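Local coordinates for protein TetR family transcriptional regulator (Clostridium perfringens, PDB 6AZH) that probably represses transcription as a dimeric TetR-family DNA-binding regulator, with a putative role in controlling fatty acid metabolism, at residues I72-L83 / R131-I142. Residues are numbered along the deposited sequence; the frame is centred on the assembly and turned at random.
Sequences IENLEDEPIEKL and RILKEAISKKQI
In the helical C-terminal domain, which in TetR-family regulators usually binds the ligand, the turn from helix 50-74 into helix 79-96 packs against the C-terminal end of helix 113-138, with Glu73 and Arg131 closing one end and Gln141 the other. Arg131 takes the Glu73 carboxylate side-on: NE donates to OE1 at 2.8 Å and NH2 to OE2 at 2.9 Å, each on a syn lone pair, with the two planes nearly coplanar (24° apart). Behind this pair Ile132 is a knob in a hole formed by Ile72, Glu73, Lys82 and Leu83; its CG2 lies 3.7 Å from Leu83 CD2, while CD1 reaches back to Ile72. Pro79 opens helix 79-96 and lays its ring on helix 113-138, CB 3.6 Å from Ala136 CB and CG against the Glu135 side chain. With CG anti to the backbone N (chi1 -160°), the extended Glu135 chain crosses the Pro79 ring at about a right angle and brings its carboxylate towards Lys82. The direct salt bridge is long, Lys82 NZ to Glu135 OE2 3.6 Å, but two waters bridge the charges, and Lys82 NZ also donates to Glu73 O, tying the end of one helix to the start of the next. Lys139 NZ grips Glu135 OE1 on its anti lone pair, extending the charge network. A Schellman motif with Lys140 at C-prime then turns the chain so that the Gln141 amide spans the N-terminus of helix 79-96: OE1 accepts from Ile80 N at 3.0 Å, and NE2 donates to Glu78 OE1 at 2.9 Å. Ile80 packs on Val190 and Ile142 on Ile189, both of the second subunit. The axes of segments 79-83 and 131-138 come within 9.0 Å, roughly antiparallel (143°), with a single knob, Ile132, fitted where helices 50-74 and 79-96 meet in the all-helical TetR C-terminal domain, beside its dimer interface.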
ATOM      1  N   ILE A  72       7.284  20.720   9.484  1.00 22.38           N
ATOM      2  CA  ILE A  72       8.628  20.296   9.086  1.00 21.68           C
ATOM      3  C   ILE A  72       9.157  21.175   7.962  1.00 24.53           C
ATOM      4  O   ILE A  72      10.314  21.631   7.994  1.00 25.41           O
ATOM      5  CB  ILE A  72       8.618  18.807   8.689  1.00 18.75           C
ATOM      6  CG1 ILE A  72       8.502  17.949   9.953  1.00 20.64           C
ATOM      7  CG2 ILE A  72       9.884  18.460   7.881  1.00 22.69           C
ATOM      8  CD1 ILE A  72       8.362  16.482   9.672  1.00 20.70           C
ATOM      9  N   GLU A  73       8.319  21.436   6.955  1.00 21.57           N
ATOM     10  CA  GLU A  73       8.699  22.327   5.863  1.00 24.66           C
ATOM     11  C   GLU A  73       9.110  23.705   6.369  1.00 28.75           C
ATOM     12  O   GLU A  73       9.996  24.340   5.783  1.00 32.06           O
ATOM     13  CB  GLU A  73       7.546  22.482   4.876  1.00 26.00           C
ATOM     14  CG  GLU A  73       7.270  21.263   4.013  1.00 26.23           C
ATOM     15  CD  GLU A  73       6.347  21.593   2.862  1.00 32.93           C
ATOM     16  OE1 GLU A  73       6.813  22.246   1.910  1.00 27.65           O
ATOM     17  OE2 GLU A  73       5.153  21.203   2.910  1.00 32.29           O
ATOM     18  N   ASN A  74       8.476  24.180   7.445  1.00 28.03           N
ATOM     19  CA  ASN A  74       8.713  25.528   7.952  1.00 28.63           C
ATOM     20  C   ASN A  74       9.998  25.646   8.767  1.00 30.44           C
ATOM     21  O   ASN A  74      10.451  26.769   9.015  1.00 33.33           O
ATOM     22  CB  ASN A  74       7.534  25.986   8.817  1.00 29.71           C
ATOM     23  CG  ASN A  74       6.315  26.395   7.997  1.00 34.96           C
ATOM     24  OD1 ASN A  74       6.411  26.680   6.804  1.00 37.75           O
ATOM     25  ND2 ASN A  74       5.159  26.429   8.645  1.00 31.45           N
ATOM     26  N   LEU A  75      10.576  24.530   9.206  1.00 28.10           N
ATOM     27  CA  LEU A  75      11.811  24.568   9.977  1.00 30.16           C
ATOM     28  C   LEU A  75      12.941  25.190   9.167  1.00 27.27           C
ATOM     29  O   LEU A  75      12.934  25.174   7.936  1.00 25.79           O
ATOM     30  CB  LEU A  75      12.228  23.160  10.399  1.00 28.61           C
ATOM     31  CG  LEU A  75      11.239  22.299  11.171  1.00 25.20           C
ATOM     32  CD1 LEU A  75      11.712  20.861  11.163  1.00 25.49           C
ATOM     33  CD2 LEU A  75      11.100  22.832  12.590  1.00 29.19           C
ATOM     34  N   GLU A  76      13.929  25.742   9.875  1.00 29.13           N
ATOM     35  CA  GLU A  76      15.135  26.232   9.213  1.00 27.46           C
ATOM     36  C   GLU A  76      16.172  25.136   8.971  1.00 25.73           C
ATOM     37  O   GLU A  76      17.201  25.413   8.340  1.00 28.02           O
ATOM     38  CB  GLU A  76      15.747  27.370  10.039  1.00 27.56           C
ATOM     39  CG  GLU A  76      14.749  28.488  10.308  1.00 32.34           C
ATOM     40  CD  GLU A  76      15.367  29.689  10.998  1.00 47.66           C
ATOM     41  OE1 GLU A  76      16.445  30.147  10.557  1.00 50.47           O
ATOM     42  OE2 GLU A  76      14.767  30.180  11.981  1.00 54.35           O
ATOM     43  N   ASP A  77      15.922  23.919   9.465  1.00 26.36           N
ATOM     44  CA  ASP A  77      16.827  22.780   9.310  1.00 23.13           C
ATOM     45  C   ASP A  77      17.220  22.567   7.856  1.00 22.56           C
ATOM     46  O   ASP A  77      16.473  22.898   6.932  1.00 22.05           O
ATOM     47  CB  ASP A  77      16.166  21.502   9.837  1.00 22.03           C
ATOM     48  CG  ASP A  77      15.805  21.592  11.309  1.00 28.79           C
ATOM     49  OD1 ASP A  77      15.348  22.671  11.752  1.00 26.36           O
ATOM     50  OD2 ASP A  77      15.978  20.580  12.016  1.00 32.60           O
ATOM     51  N   GLU A  78      18.423  22.018   7.659  1.00 21.08           N
ATOM     52  CA  GLU A  78      18.817  21.567   6.339  1.00 19.53           C
ATOM     53  C   GLU A  78      17.811  20.540   5.831  1.00 20.33           C
ATOM     54  O   GLU A  78      17.245  19.780   6.619  1.00 18.23           O
ATOM     55  CB  GLU A  78      20.201  20.936   6.366  1.00 19.34           C
ATOM     56  CG  GLU A  78      21.271  21.920   6.723  1.00 15.62           C
ATOM     57  CD  GLU A  78      21.382  23.038   5.720  1.00 19.87           C
ATOM     58  OE1 GLU A  78      21.475  22.745   4.513  1.00 19.67           O
ATOM     59  OE2 GLU A  78      21.385  24.219   6.141  1.00 24.35           O
ATOM     60  N   PRO A  79      17.587  20.492   4.520  1.00 18.81           N
ATOM     61  CA  PRO A  79      16.596  19.541   3.985  1.00 18.52           C
ATOM     62  C   PRO A  79      16.861  18.098   4.375  1.00 20.05           C
ATOM     63  O   PRO A  79      15.911  17.339   4.613  1.00 17.57           O
ATOM     64  CB  PRO A  79      16.713  19.747   2.472  1.00 21.32           C
ATOM     65  CG  PRO A  79      17.259  21.116   2.303  1.00 25.96           C
ATOM     66  CD  PRO A  79      18.105  21.412   3.496  1.00 20.14           C
ATOM     67  N   ILE A  80      18.132  17.676   4.420  1.00 17.67           N
ATOM     68  CA  ILE A  80      18.425  16.295   4.791  1.00 15.87           C
ATOM     69  C   ILE A  80      17.968  16.025   6.214  1.00 17.26           C
ATOM     70  O   ILE A  80      17.543  14.907   6.542  1.00 18.22           O
ATOM     71  CB  ILE A  80      19.937  15.991   4.601  1.00 15.22           C
ATOM     72  CG1 ILE A  80      20.229  14.524   4.915  1.00 19.05           C
ATOM     73  CG2 ILE A  80      20.786  16.883   5.493  1.00 18.77           C
ATOM     74  CD1 ILE A  80      19.458  13.539   4.050  1.00 18.73           C
ATOM     75  N   GLU A  81      18.036  17.036   7.086  1.00 17.06           N
ATOM     76  CA  GLU A  81      17.533  16.867   8.439  1.00 17.48           C
ATOM     77  C   GLU A  81      16.005  16.901   8.461  1.00 13.58           C
ATOM     78  O   GLU A  81      15.383  16.215   9.283  1.00 17.64           O
ATOM     79  CB  GLU A  81      18.122  17.943   9.353  1.00 17.03           C
ATOM     80  CG  GLU A  81      19.645  17.814   9.519  1.00 20.83           C
ATOM     81  CD  GLU A  81      20.030  16.443  10.041  1.00 21.33           C
ATOM     82  OE1 GLU A  81      19.446  16.024  11.064  1.00 23.39           O
ATOM     83  OE2 GLU A  81      20.899  15.778   9.424  1.00 22.03           O
ATOM     84  N   LYS A  82      15.395  17.667   7.555  1.00 16.99           N
ATOM     85  CA  LYS A  82      13.940  17.630   7.431  1.00 13.77           C
ATOM     86  C   LYS A  82      13.462  16.250   7.004  1.00 17.50           C
ATOM     87  O   LYS A  82      12.414  15.785   7.472  1.00 18.66           O
ATOM     88  CB  LYS A  82      13.449  18.684   6.439  1.00 15.88           C
ATOM     89  CG  LYS A  82      13.520  20.134   6.942  1.00 18.47           C
ATOM     90  CD  LYS A  82      13.310  21.109   5.795  1.00 22.41           C
ATOM     91  CE  LYS A  82      12.989  22.510   6.303  1.00 25.14           C
ATOM     92  NZ  LYS A  82      12.788  23.457   5.169  1.00 26.95           N
ATOM     93  N   LEU A  83      14.214  15.571   6.118  1.00 16.13           N
ATOM     94  CA  LEU A  83      13.800  14.226   5.702  1.00 17.21           C
ATOM     95  C   LEU A  83      13.877  13.248   6.863  1.00 19.82           C
ATOM     96  O   LEU A  83      12.991  12.402   7.026  1.00 17.19           O
ATOM     97  CB  LEU A  83      14.643  13.713   4.524  1.00 15.29           C
ATOM     98  CG  LEU A  83      14.408  14.443   3.198  1.00 16.83           C
ATOM     99  CD1 LEU A  83      15.477  14.038   2.164  1.00 19.85           C
ATOM    100  CD2 LEU A  83      12.988  14.188   2.653  1.00 19.33           C
ATOM    101  N   ARG A 131       8.480  18.876  -2.250  1.00 20.03           N
ATOM    102  CA  ARG A 131       9.107  20.173  -2.006  1.00 23.63           C
ATOM    103  C   ARG A 131      10.383  20.032  -1.180  1.00 23.20           C
ATOM    104  O   ARG A 131      11.382  20.694  -1.471  1.00 23.97           O
ATOM    105  CB  ARG A 131       8.120  21.118  -1.324  1.00 24.35           C
ATOM    106  CG  ARG A 131       6.959  21.534  -2.234  1.00 25.15           C
ATOM    107  CD  ARG A 131       6.187  22.691  -1.654  1.00 25.19           C
ATOM    108  NE  ARG A 131       5.384  22.290  -0.504  1.00 27.32           N
ATOM    109  CZ  ARG A 131       4.149  21.795  -0.592  1.00 29.03           C
ATOM    110  NH1 ARG A 131       3.570  21.638  -1.775  1.00 29.65           N
ATOM    111  NH2 ARG A 131       3.491  21.458   0.505  1.00 27.98           N
ATOM    112  N   ILE A 132      10.372  19.187  -0.146  1.00 21.58           N
ATOM    113  CA  ILE A 132      11.587  18.987   0.644  1.00 22.19           C
ATOM    114  C   ILE A 132      12.672  18.351  -0.212  1.00 22.73           C
ATOM    115  O   ILE A 132      13.848  18.749  -0.148  1.00 19.96           O
ATOM    116  CB  ILE A 132      11.293  18.153   1.905  1.00 22.86           C
ATOM    117  CG1 ILE A 132      10.266  18.870   2.791  1.00 26.70           C
ATOM    118  CG2 ILE A 132      12.588  17.862   2.701  1.00 19.09           C
ATOM    119  CD1 ILE A 132       9.713  17.991   3.886  1.00 21.85           C
ATOM    120  N   LEU A 133      12.300  17.365  -1.043  1.00 18.89           N
ATOM    121  CA  LEU A 133      13.291  16.707  -1.891  1.00 19.78           C
ATOM    122  C   LEU A 133      13.911  17.690  -2.872  1.00 21.02           C
ATOM    123  O   LEU A 133      15.126  17.664  -3.099  1.00 21.03           O
ATOM    124  CB  LEU A 133      12.667  15.529  -2.643  1.00 16.77           C
ATOM    125  CG  LEU A 133      12.224  14.355  -1.758  1.00 20.35           C
ATOM    126  CD1 LEU A 133      11.398  13.339  -2.571  1.00 20.80           C
ATOM    127  CD2 LEU A 133      13.397  13.672  -1.075  1.00 18.96           C
ATOM    128  N   LYS A 134      13.097  18.571  -3.458  1.00 21.72           N
ATOM    129  CA  LYS A 134      13.637  19.546  -4.405  1.00 24.50           C
ATOM    130  C   LYS A 134      14.690  20.427  -3.742  1.00 23.03           C
ATOM    131  O   LYS A 134      15.771  20.660  -4.302  1.00 23.56           O
ATOM    132  CB  LYS A 134      12.515  20.403  -4.983  1.00 29.72           C
ATOM    133  CG  LYS A 134      12.989  21.356  -6.062  1.00 26.65           C
ATOM    134  CD  LYS A 134      11.817  22.138  -6.662  1.00 36.95           C
ATOM    135  CE  LYS A 134      12.212  22.747  -8.009  1.00 42.33           C
ATOM    136  NZ  LYS A 134      11.065  23.449  -8.655  1.00 56.99           N
ATOM    137  N   GLU A 135      14.397  20.910  -2.538  1.00 22.89           N
ATOM    138  CA  GLU A 135      15.382  21.696  -1.801  1.00 22.78           C
ATOM    139  C   GLU A 135      16.621  20.870  -1.489  1.00 24.65           C
ATOM    140  O   GLU A 135      17.750  21.371  -1.596  1.00 20.80           O
ATOM    141  CB  GLU A 135      14.773  22.238  -0.511  1.00 24.04           C
ATOM    142  CG  GLU A 135      15.547  23.431   0.058  1.00 26.94           C
ATOM    143  CD  GLU A 135      15.109  23.822   1.459  1.00 33.07           C
ATOM    144  OE1 GLU A 135      15.970  24.290   2.239  1.00 36.52           O
ATOM    145  OE2 GLU A 135      13.914  23.665   1.785  1.00 34.03           O
ATOM    146  N   ALA A 136      16.429  19.604  -1.096  1.00 21.06           N
ATOM    147  CA  ALA A 136      17.559  18.733  -0.780  1.00 22.99           C
ATOM    148  C   ALA A 136      18.445  18.517  -1.992  1.00 22.46           C
ATOM    149  O   ALA A 136      19.676  18.470  -1.872  1.00 20.03           O
ATOM    150  CB  ALA A 136      17.056  17.387  -0.253  1.00 19.46           C
ATOM    151  N   ILE A 137      17.840  18.362  -3.170  1.00 21.65           N
ATOM    152  CA  ILE A 137      18.635  18.171  -4.378  1.00 22.71           C
ATOM    153  C   ILE A 137      19.404  19.444  -4.716  1.00 24.49           C
ATOM    154  O   ILE A 137      20.595  19.396  -5.038  1.00 22.26           O
ATOM    155  CB  ILE A 137      17.729  17.708  -5.535  1.00 22.51           C
ATOM    156  CG1 ILE A 137      17.230  16.291  -5.240  1.00 24.77           C
ATOM    157  CG2 ILE A 137      18.475  17.738  -6.846  1.00 28.63           C
ATOM    158  CD1 ILE A 137      16.225  15.764  -6.236  1.00 30.96           C
ATOM    159  N   SER A 138      18.752  20.603  -4.615  1.00 23.15           N
ATOM    160  CA  SER A 138      19.457  21.842  -4.924  1.00 25.84           C
ATOM    161  C   SER A 138      20.627  22.067  -3.973  1.00 24.02           C
ATOM    162  O   SER A 138      21.651  22.637  -4.368  1.00 28.55           O
ATOM    163  CB  SER A 138      18.483  23.020  -4.891  1.00 30.78           C
ATOM    164  OG  SER A 138      18.272  23.471  -3.571  1.00 32.42           O
ATOM    165  N   LYS A 139      20.519  21.610  -2.729  1.00 23.77           N
ATOM    166  CA  LYS A 139      21.604  21.762  -1.770  1.00 21.43           C
ATOM    167  C   LYS A 139      22.594  20.606  -1.814  1.00 22.45           C
ATOM    168  O   LYS A 139      23.491  20.540  -0.966  1.00 22.95           O
ATOM    169  CB  LYS A 139      21.031  21.946  -0.367  1.00 22.23           C
ATOM    170  CG  LYS A 139      20.508  23.364  -0.142  1.00 25.12           C
ATOM    171  CD  LYS A 139      19.932  23.560   1.237  1.00 25.05           C
ATOM    172  CE  LYS A 139      19.826  25.032   1.567  1.00 33.01           C
ATOM    173  NZ  LYS A 139      18.442  25.430   1.959  1.00 35.24           N
ATOM    174  N   LYS A 140      22.461  19.720  -2.806  1.00 22.79           N
ATOM    175  CA  LYS A 140      23.345  18.572  -3.021  1.00 21.95           C
ATOM    176  C   LYS A 140      23.422  17.670  -1.793  1.00 22.41           C
ATOM    177  O   LYS A 140      24.468  17.086  -1.493  1.00 22.14           O
ATOM    178  CB  LYS A 140      24.742  19.021  -3.466  1.00 22.71           C
ATOM    179  CG  LYS A 140      24.702  19.816  -4.751  1.00 30.73           C
ATOM    180  CD  LYS A 140      26.089  20.079  -5.309  1.00 33.34           C
ATOM    181  CE  LYS A 140      25.992  20.912  -6.573  1.00 35.57           C
ATOM    182  NZ  LYS A 140      24.822  20.472  -7.397  1.00 41.84           N
ATOM    183  N   GLN A 141      22.293  17.516  -1.097  1.00 19.59           N
ATOM    184  CA  GLN A 141      22.208  16.578   0.011  1.00 18.14           C
ATOM    185  C   GLN A 141      21.504  15.294  -0.378  1.00 20.59           C
ATOM    186  O   GLN A 141      21.582  14.317   0.368  1.00 20.34           O
ATOM    187  CB  GLN A 141      21.490  17.223   1.205  1.00 18.24           C
ATOM    188  CG  GLN A 141      22.303  18.379   1.791  1.00 18.96           C
ATOM    189  CD  GLN A 141      21.524  19.265   2.737  1.00 20.79           C
ATOM    190  OE1 GLN A 141      20.313  19.084   2.944  1.00 20.80           O
ATOM    191  NE2 GLN A 141      22.218  20.237   3.329  1.00 19.50           N
ATOM    192  N   ILE A 142      20.821  15.289  -1.521  1.00 20.40           N
ATOM    193  CA  ILE A 142      20.152  14.119  -2.074  1.00 24.19           C
ATOM    194  C   ILE A 142      20.533  14.027  -3.545  1.00 21.91           C
ATOM    195  O   ILE A 142      20.681  15.052  -4.216  1.00 22.69           O
ATOM    196  CB  ILE A 142      18.620  14.237  -1.898  1.00 23.36           C
ATOM    197  CG1 ILE A 142      18.250  14.187  -0.411  1.00 24.12           C
ATOM    198  CG2 ILE A 142      17.839  13.210  -2.752  1.00 27.49           C
ATOM    199  CD1 ILE A 142      18.328  12.841   0.219  1.00 25.41           C
TER
HETATM  200  O   HOH W   1      15.371  24.128   4.824  1.00 36.71           O
HETATM  201  O   HOH W   2      11.670  22.290   2.848  1.00 36.31           O